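Local coordinates for protein imidazolonepropionase (Unidentified, PDB 2Q09) that catalyses the hydrolytic opening of the imidazolone ring of 4-imidazolone-5-propanoate to N-formimidoyl-L-glutamate, the third step of histidine degradation, at residues L63-L68 against D374-N379; L68-T73 against S316-G321. One frame throughout, in Å; residues are numbered along the deposited sequence.

Contact 1: residues L63-L68 against D374-N379; sequences LVTPGL and DFLVWN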
ATOM      1  N   LEU A  63     -11.859  11.746  18.551  1.00 24.47           N
ATOM      2  CA  LEU A  63     -11.873  10.441  17.909  1.00 23.01           C
ATOM      3  C   LEU A  63     -10.448   9.912  17.702  1.00 22.83           C
ATOM      4  O   LEU A  63      -9.551  10.659  17.293  1.00 23.05           O
ATOM      5  CB  LEU A  63     -12.549  10.569  16.546  1.00 22.56           C
ATOM      6  CG  LEU A  63     -12.376   9.419  15.556  1.00 22.43           C
ATOM      7  CD1 LEU A  63     -13.194   8.207  16.014  1.00 23.28           C
ATOM      8  CD2 LEU A  63     -12.849   9.892  14.163  1.00 21.54           C
ATOM      9  N   VAL A  64     -10.242   8.627  17.974  1.00 23.14           N
ATOM     10  CA  VAL A  64      -8.938   8.019  17.754  1.00 23.64           C
ATOM     11  C   VAL A  64      -9.130   6.778  16.888  1.00 23.80           C
ATOM     12  O   VAL A  64     -10.099   6.041  17.051  1.00 23.51           O
ATOM     13  CB  VAL A  64      -8.241   7.649  19.088  1.00 24.61           C
ATOM     14  CG1 VAL A  64      -9.099   6.677  19.885  1.00 25.71           C
ATOM     15  CG2 VAL A  64      -6.882   7.041  18.810  1.00 23.81           C
ATOM     16  N   THR A  65      -8.214   6.565  15.956  1.00 22.97           N
ATOM     17  CA  THR A  65      -8.291   5.420  15.053  1.00 21.15           C
ATOM     18  C   THR A  65      -6.888   4.850  14.870  1.00 20.33           C
ATOM     19  O   THR A  65      -5.901   5.463  15.246  1.00 22.33           O
ATOM     20  CB  THR A  65      -8.770   5.814  13.636  1.00 20.39           C
ATOM     21  OG1 THR A  65      -7.732   6.551  12.979  1.00 21.07           O
ATOM     22  CG2 THR A  65     -10.012   6.687  13.709  1.00 18.98           C
ATOM     23  N   PRO A  66      -6.788   3.657  14.284  1.00 19.42           N
ATOM     24  CA  PRO A  66      -5.467   3.062  14.053  1.00 20.64           C
ATOM     25  C   PRO A  66      -4.811   3.938  12.978  1.00 20.84           C
ATOM     26  O   PRO A  66      -5.518   4.697  12.294  1.00 20.88           O
ATOM     27  CB  PRO A  66      -5.791   1.698  13.472  1.00 19.78           C
ATOM     28  CG  PRO A  66      -7.126   1.362  14.078  1.00 19.86           C
ATOM     29  CD  PRO A  66      -7.858   2.698  13.967  1.00 20.48           C
ATOM     30  N   GLY A  67      -3.487   3.878  12.850  1.00 20.43           N
ATOM     31  CA  GLY A  67      -2.823   4.678  11.835  1.00 21.15           C
ATOM     32  C   GLY A  67      -3.221   4.122  10.483  1.00 20.40           C
ATOM     33  O   GLY A  67      -3.445   2.918  10.364  1.00 21.90           O
ATOM     34  N   LEU A  68      -3.303   4.963   9.460  1.00 20.28           N
ATOM     35  CA  LEU A  68      -3.701   4.473   8.145  1.00 20.91           C
ATOM     36  C   LEU A  68      -2.539   3.744   7.471  1.00 21.84           C
ATOM     37  O   LEU A  68      -1.364   4.014   7.749  1.00 20.40           O
ATOM     38  CB  LEU A  68      -4.194   5.626   7.267  1.00 19.15           C
ATOM     39  CG  LEU A  68      -5.265   6.534   7.892  1.00 22.05           C
ATOM     40  CD1 LEU A  68      -5.748   7.525   6.844  1.00 19.98           C
ATOM     41  CD2 LEU A  68      -6.432   5.706   8.436  1.00 19.49           C
ATOM     42  N   ASP A 374       0.213   2.355  16.960  1.00 24.63           N
ATOM     43  CA  ASP A 374       0.175   3.222  15.786  1.00 24.41           C
ATOM     44  C   ASP A 374      -1.264   3.709  15.705  1.00 23.64           C
ATOM     45  O   ASP A 374      -2.140   2.993  15.213  1.00 25.96           O
ATOM     46  CB  ASP A 374       0.537   2.434  14.521  1.00 24.16           C
ATOM     47  CG  ASP A 374       2.019   2.139  14.418  1.00 26.35           C
ATOM     48  OD1 ASP A 374       2.741   2.339  15.420  1.00 26.05           O
ATOM     49  OD2 ASP A 374       2.460   1.701  13.330  1.00 25.86           O
ATOM     50  N   PHE A 375      -1.517   4.911  16.207  1.00 23.35           N
ATOM     51  CA  PHE A 375      -2.873   5.433  16.181  1.00 22.80           C
ATOM     52  C   PHE A 375      -2.913   6.926  15.917  1.00 23.38           C
ATOM     53  O   PHE A 375      -1.881   7.615  15.980  1.00 22.68           O
ATOM     54  CB  PHE A 375      -3.600   5.085  17.488  1.00 23.09           C
ATOM     55  CG  PHE A 375      -2.921   5.590  18.727  1.00 24.24           C
ATOM     56  CD1 PHE A 375      -3.148   6.880  19.194  1.00 23.97           C
ATOM     57  CD2 PHE A 375      -2.060   4.764  19.439  1.00 23.42           C
ATOM     58  CE1 PHE A 375      -2.540   7.336  20.364  1.00 24.15           C
ATOM     59  CE2 PHE A 375      -1.444   5.204  20.608  1.00 24.02           C
ATOM     60  CZ  PHE A 375      -1.681   6.495  21.071  1.00 25.08           C
ATOM     61  N   LEU A 376      -4.111   7.428  15.634  1.00 22.00           N
ATOM     62  CA  LEU A 376      -4.289   8.831  15.305  1.00 21.67           C
ATOM     63  C   LEU A 376      -5.426   9.486  16.076  1.00 21.86           C
ATOM     64  O   LEU A 376      -6.481   8.882  16.265  1.00 21.85           O
ATOM     65  CB  LEU A 376      -4.604   8.961  13.813  1.00 22.10           C
ATOM     66  CG  LEU A 376      -3.772   8.127  12.836  1.00 21.15           C
ATOM     67  CD1 LEU A 376      -4.411   8.164  11.458  1.00 20.51           C
ATOM     68  CD2 LEU A 376      -2.336   8.671  12.798  1.00 20.16           C
ATOM     69  N   VAL A 377      -5.214  10.728  16.494  1.00 22.91           N
ATOM     70  CA  VAL A 377      -6.246  11.487  17.189  1.00 24.82           C
ATOM     71  C   VAL A 377      -6.668  12.569  16.204  1.00 23.18           C
ATOM     72  O   VAL A 377      -5.853  13.404  15.802  1.00 24.40           O
ATOM     73  CB  VAL A 377      -5.717  12.156  18.463  1.00 25.02           C
ATOM     74  CG1 VAL A 377      -6.814  13.023  19.081  1.00 25.50           C
ATOM     75  CG2 VAL A 377      -5.267  11.098  19.460  1.00 24.75           C
ATOM     76  N   TRP A 378      -7.938  12.547  15.808  1.00 24.11           N
ATOM     77  CA  TRP A 378      -8.445  13.508  14.835  1.00 23.43           C
ATOM     78  C   TRP A 378      -9.258  14.635  15.438  1.00 25.22           C
ATOM     79  O   TRP A 378      -9.697  14.553  16.584  1.00 26.18           O
ATOM     80  CB  TRP A 378      -9.332  12.805  13.818  1.00 22.19           C
ATOM     81  CG  TRP A 378      -8.688  11.662  13.114  1.00 21.23           C
ATOM     82  CD1 TRP A 378      -8.641  10.357  13.524  1.00 21.14           C
ATOM     83  CD2 TRP A 378      -8.047  11.706  11.838  1.00 20.90           C
ATOM     84  NE1 TRP A 378      -8.014   9.584  12.575  1.00 19.87           N
ATOM     85  CE2 TRP A 378      -7.637  10.388  11.529  1.00 21.28           C
ATOM     86  CE3 TRP A 378      -7.773  12.737  10.925  1.00 21.18           C
ATOM     87  CZ2 TRP A 378      -6.982  10.069  10.331  1.00 18.78           C
ATOM     88  CZ3 TRP A 378      -7.120  12.420   9.730  1.00 20.61           C
ATOM     89  CH2 TRP A 378      -6.732  11.094   9.449  1.00 20.75           C
ATOM     90  N   ASN A 379      -9.471  15.690  14.660  1.00 25.90           N
ATOM     91  CA  ASN A 379     -10.279  16.795  15.136  1.00 26.42           C
ATOM     92  C   ASN A 379     -11.673  16.701  14.515  1.00 27.49           C
ATOM     93  O   ASN A 379     -12.521  17.556  14.759  1.00 28.26           O
ATOM     94  CB  ASN A 379      -9.621  18.147  14.826  1.00 28.53           C
ATOM     95  CG  ASN A 379      -9.477  18.409  13.342  1.00 28.24           C
ATOM     96  OD1 ASN A 379      -9.843  17.581  12.504  1.00 30.97           O
ATOM     97  ND2 ASN A 379      -8.938  19.573  13.006  1.00 30.23           N
TER
HETATM   98  O   HOH W   1     -12.396  14.273  17.090  1.00 23.70           O
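An antiparallel strand pair joins Leu63-Pro66 to Phe375-Trp378, pairing the strand that runs on into the amidohydrolase barrel with one that the chain reaches some 300 residues later. Thr65 and Leu376 form the hydrogen-bonded pair, Thr65 N giving to Leu376 O at 2.9 Å and Leu376 N to Thr65 O at 2.7 Å. Beyond them Trp378 N reaches Leu63 O and, past the end of the pairing, Gly67 N reaches Asp374 O from above the carbonyl plane. A water bridges Leu63 N and Trp378 O. The indole crosses Thr65 at about a right angle and points its N-H at the hydroxyl: Trp378 NE1 to Thr65 OG1 is 3.1 Å, nearly straight at 172°, with OG1 in the ring plane. That hydroxyl sits between backbone N and carbonyl carbon (chi1 71°) and donates its own hydrogen bond to Pro66 O. A valine here would probably leave the indole N-H without its acceptor and let the ring shift. Leu376 lays CG and CD1 against Gly67 CA, and its CD1 also meets Leu68 CG at 4.0 Å. Helix 343-349 packs on Thr65 and Leu68 through Met347, strand 395-400 flanks 375-378, and Trp9 meets the Phe375 ring edge-to-face.

Contact 2: residues L68-T73 against S316-G321; sequences LIDCHT and SDINPG. With FE (Fe (III) ion), chain B; DI6 (3-[(4S)-2,5-dioxoimidazolidin-4-yl]propanoic acid), chain C.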
ATOM      1  N   LEU A  68      -3.303   4.963   9.460  1.00 20.28           N
ATOM      2  CA  LEU A  68      -3.701   4.473   8.145  1.00 20.91           C
ATOM      3  C   LEU A  68      -2.539   3.744   7.471  1.00 21.84           C
ATOM      4  O   LEU A  68      -1.364   4.014   7.749  1.00 20.40           O
ATOM      5  CB  LEU A  68      -4.194   5.626   7.267  1.00 19.15           C
ATOM      6  CG  LEU A  68      -5.265   6.534   7.892  1.00 22.05           C
ATOM      7  CD1 LEU A  68      -5.748   7.525   6.844  1.00 19.98           C
ATOM      8  CD2 LEU A  68      -6.432   5.706   8.436  1.00 19.49           C
ATOM      9  N   ILE A  69      -2.888   2.807   6.597  1.00 20.49           N
ATOM     10  CA  ILE A  69      -1.903   2.013   5.884  1.00 21.29           C
ATOM     11  C   ILE A  69      -2.150   2.041   4.374  1.00 21.20           C
ATOM     12  O   ILE A  69      -3.257   1.729   3.929  1.00 22.20           O
ATOM     13  CB  ILE A  69      -1.969   0.552   6.384  1.00 20.17           C
ATOM     14  CG1 ILE A  69      -1.767   0.529   7.905  1.00 20.36           C
ATOM     15  CG2 ILE A  69      -0.924  -0.315   5.689  1.00 19.83           C
ATOM     16  CD1 ILE A  69      -1.983  -0.835   8.540  1.00 21.49           C
ATOM     17  N   ASP A  70      -1.117   2.399   3.608  1.00 21.32           N
ATOM     18  CA  ASP A  70      -1.179   2.456   2.137  1.00 20.98           C
ATOM     19  C   ASP A  70      -0.313   1.280   1.684  1.00 21.46           C
ATOM     20  O   ASP A  70       0.914   1.388   1.610  1.00 21.62           O
ATOM     21  CB  ASP A  70      -0.588   3.784   1.641  1.00 22.90           C
ATOM     22  CG  ASP A  70      -1.045   4.148   0.241  1.00 21.61           C
ATOM     23  OD1 ASP A  70      -0.654   5.237  -0.222  1.00 24.48           O
ATOM     24  OD2 ASP A  70      -1.789   3.363  -0.387  1.00 24.60           O
ATOM     25  N   CYS A  71      -0.958   0.161   1.377  1.00 19.34           N
ATOM     26  CA  CYS A  71      -0.256  -1.071   1.033  1.00 20.23           C
ATOM     27  C   CYS A  71       0.187  -1.314  -0.404  1.00 21.27           C
ATOM     28  O   CYS A  71       0.620  -2.423  -0.721  1.00 21.82           O
ATOM     29  CB  CYS A  71      -1.098  -2.268   1.496  1.00 19.13           C
ATOM     30  SG  CYS A  71      -2.710  -2.464   0.623  1.00 23.40           S
ATOM     31  N   HIS A  72       0.102  -0.304  -1.263  1.00 20.81           N
ATOM     32  CA  HIS A  72       0.503  -0.482  -2.651  1.00 22.66           C
ATOM     33  C   HIS A  72       0.929   0.829  -3.297  1.00 23.66           C
ATOM     34  O   HIS A  72       0.093   1.579  -3.797  1.00 23.73           O
ATOM     35  CB  HIS A  72      -0.660  -1.101  -3.437  1.00 21.12           C
ATOM     36  CG  HIS A  72      -0.354  -1.364  -4.882  1.00 22.33           C
ATOM     37  ND1 HIS A  72      -0.585  -2.585  -5.477  1.00 20.11           N
ATOM     38  CD2 HIS A  72       0.124  -0.557  -5.859  1.00 22.66           C
ATOM     39  CE1 HIS A  72      -0.261  -2.521  -6.757  1.00 20.02           C
ATOM     40  NE2 HIS A  72       0.171  -1.300  -7.014  1.00 22.51           N
ATOM     41  N   THR A  73       2.225   1.129  -3.260  1.00 21.79           N
ATOM     42  CA  THR A  73       2.697   2.347  -3.908  1.00 21.39           C
ATOM     43  C   THR A  73       3.998   2.153  -4.671  1.00 21.81           C
ATOM     44  O   THR A  73       4.734   1.192  -4.434  1.00 20.06           O
ATOM     45  CB  THR A  73       2.909   3.522  -2.915  1.00 22.10           C
ATOM     46  OG1 THR A  73       4.244   3.484  -2.388  1.00 22.26           O
ATOM     47  CG2 THR A  73       1.916   3.443  -1.760  1.00 19.89           C
ATOM     48  N   SER A 316      -3.512   3.827  -2.760  1.00 19.93           N
ATOM     49  CA  SER A 316      -3.314   4.919  -3.714  1.00 22.69           C
ATOM     50  C   SER A 316      -2.610   4.546  -5.021  1.00 23.31           C
ATOM     51  O   SER A 316      -2.787   5.222  -6.045  1.00 21.91           O
ATOM     52  CB  SER A 316      -2.516   6.041  -3.044  1.00 22.92           C
ATOM     53  OG  SER A 316      -1.194   5.596  -2.746  1.00 25.59           O
ATOM     54  N   ASP A 317      -1.820   3.475  -4.985  1.00 21.94           N
ATOM     55  CA  ASP A 317      -1.063   3.033  -6.158  1.00 23.13           C
ATOM     56  C   ASP A 317      -0.228   4.187  -6.713  1.00 21.83           C
ATOM     57  O   ASP A 317       0.010   4.264  -7.916  1.00 22.55           O
ATOM     58  CB  ASP A 317      -1.998   2.490  -7.252  1.00 23.05           C
ATOM     59  CG  ASP A 317      -1.239   1.844  -8.409  1.00 25.07           C
ATOM     60  OD1 ASP A 317      -0.161   1.261  -8.151  1.00 26.65           O
ATOM     61  OD2 ASP A 317      -1.720   1.898  -9.567  1.00 22.65           O
ATOM     62  N   ILE A 318       0.221   5.078  -5.833  1.00 21.82           N
ATOM     63  CA  ILE A 318       1.029   6.229  -6.262  1.00 22.89           C
ATOM     64  C   ILE A 318       2.105   5.814  -7.260  1.00 22.61           C
ATOM     65  O   ILE A 318       2.976   5.009  -6.932  1.00 20.32           O
ATOM     66  CB  ILE A 318       1.758   6.909  -5.081  1.00 22.06           C
ATOM     67  CG1 ILE A 318       0.749   7.483  -4.092  1.00 24.94           C
ATOM     68  CG2 ILE A 318       2.681   8.031  -5.609  1.00 22.86           C
ATOM     69  CD1 ILE A 318       1.397   8.035  -2.824  1.00 23.90           C
ATOM     70  N   ASN A 319       2.046   6.359  -8.469  1.00 23.26           N
ATOM     71  CA  ASN A 319       3.037   6.041  -9.485  1.00 22.50           C
ATOM     72  C   ASN A 319       2.947   7.094 -10.583  1.00 24.07           C
ATOM     73  O   ASN A 319       1.855   7.606 -10.894  1.00 22.22           O
ATOM     74  CB  ASN A 319       2.827   4.619 -10.022  1.00 22.88           C
ATOM     75  CG  ASN A 319       1.732   4.534 -11.054  1.00 25.22           C
ATOM     76  OD1 ASN A 319       1.896   4.983 -12.199  1.00 23.42           O
ATOM     77  ND2 ASN A 319       0.602   3.954 -10.661  1.00 21.06           N
ATOM     78  N   PRO A 320       4.099   7.427 -11.187  1.00 22.89           N
ATOM     79  CA  PRO A 320       4.194   8.435 -12.245  1.00 23.51           C
ATOM     80  C   PRO A 320       3.444   8.163 -13.538  1.00 23.19           C
ATOM     81  O   PRO A 320       3.207   9.086 -14.319  1.00 25.61           O
ATOM     82  CB  PRO A 320       5.699   8.550 -12.468  1.00 21.64           C
ATOM     83  CG  PRO A 320       6.146   7.146 -12.297  1.00 23.35           C
ATOM     84  CD  PRO A 320       5.382   6.712 -11.044  1.00 21.77           C
ATOM     85  N   GLY A 321       3.072   6.912 -13.768  1.00 21.79           N
ATOM     86  CA  GLY A 321       2.389   6.598 -15.007  1.00 22.72           C
ATOM     87  C   GLY A 321       0.868   6.542 -15.029  1.00 24.10           C
ATOM     88  O   GLY A 321       0.245   7.128 -15.917  1.00 22.85           O
TER
HETATM   89 FE    FE B 500       1.008  -0.570  -8.892  1.00 31.04          FE
HETATM   90  N1  DI6 C 600       0.090  -1.189 -13.558  1.00 36.27           N
HETATM   91  C2  DI6 C 600      -0.033   0.151 -13.453  1.00 35.80           C
HETATM   92  O2  DI6 C 600      -1.044   0.812 -13.613  1.00 34.50           O
HETATM   93  C3  DI6 C 600       1.373   0.677 -13.071  1.00 35.08           C
HETATM   94  N4  DI6 C 600       2.169  -0.570 -13.025  1.00 35.79           N
HETATM   95  C5  DI6 C 600       1.343  -1.595 -13.314  1.00 36.84           C
HETATM   96  O5  DI6 C 600       1.696  -2.765 -13.342  1.00 36.98           O
HETATM   97  C6  DI6 C 600       1.889   1.657 -14.114  1.00 33.45           C
HETATM   98  C7  DI6 C 600       3.279   2.203 -13.779  1.00 34.18           C
HETATM   99  C8  DI6 C 600       3.845   3.203 -14.798  1.00 33.76           C
HETATM  100  O9  DI6 C 600       4.805   3.910 -14.434  1.00 33.75           O
HETATM  101  O10 DI6 C 600       3.347   3.296 -15.949  1.00 34.71           O
HETATM  102  O   HOH W   2      -0.386   0.033 -10.803  1.00 26.67           O
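His72, near the C-terminal end of strand 63-73, and Asp317, in the loop after strand 312-314, bind the same iron(III) ion, their side chains lying side by side and pointing the same way. Both are extended, with CG anti to the backbone N (chi1 -179° in His72, -172° in Asp317), which carries ring and carboxylate out to the metal. His72 binds through NE2 at 2.2 Å from the iron, Asp317 through OD1 at 2.3 Å from the iron. Asp317 OD1 approaches the imidazole at its edge, near the ring plane, while the carboxylate plane is turned 79° from the ring. Asp317 OD2 stays off the metal and accepts a bond of 2.6 Å from water 2, itself an iron ligand. His74 and His242 complete the protein ligands, and Asp264 holds His72 ND1.

Farther from the iron, back along the strand, Asp70 binds Ser316 with both oxygens: Ser316 OG donates to Asp70 OD1 at 2.6 Å and Ser316 N to Asp70 OD2 at 3.0 Å, each on a syn lone pair, while Ser315 OG also binds OD2. Within the loop, Asn319 ND2 donates to Asp317 O. Asn319 OD1 comes within 3.5 Å of C7 of the inhibitor. With the iron drawing on its oxygen and Asp317 OD2 accepting a hydrogen bond from it, water 2 is probably polarised toward hydroxide, consistent with a metal-bound nucleophile in a metal-dependent hydrolase.

Overall arrangement
Contacts 1 and 2 sit on successive parts of one strand, 63-73, and share Leu68; their centres lie about 20 Å apart. The centre of contact 1 is about 18 Å from the centre of the chain and away from the annotated sites, whereas that of contact 2 is about 5 Å from the chain centre, and this contact carries the iron. In sequence, contact 2 is nested within the long loop that contact 1 closes. The strand pairs with 375-378 at its start and delivers a metal ligand near its end. The loop 316-321 supplies another ligand and continues to the inhibitor, whose pocket is completed by Arg81, Tyr144, His177, Gln245 and Thr322 among others.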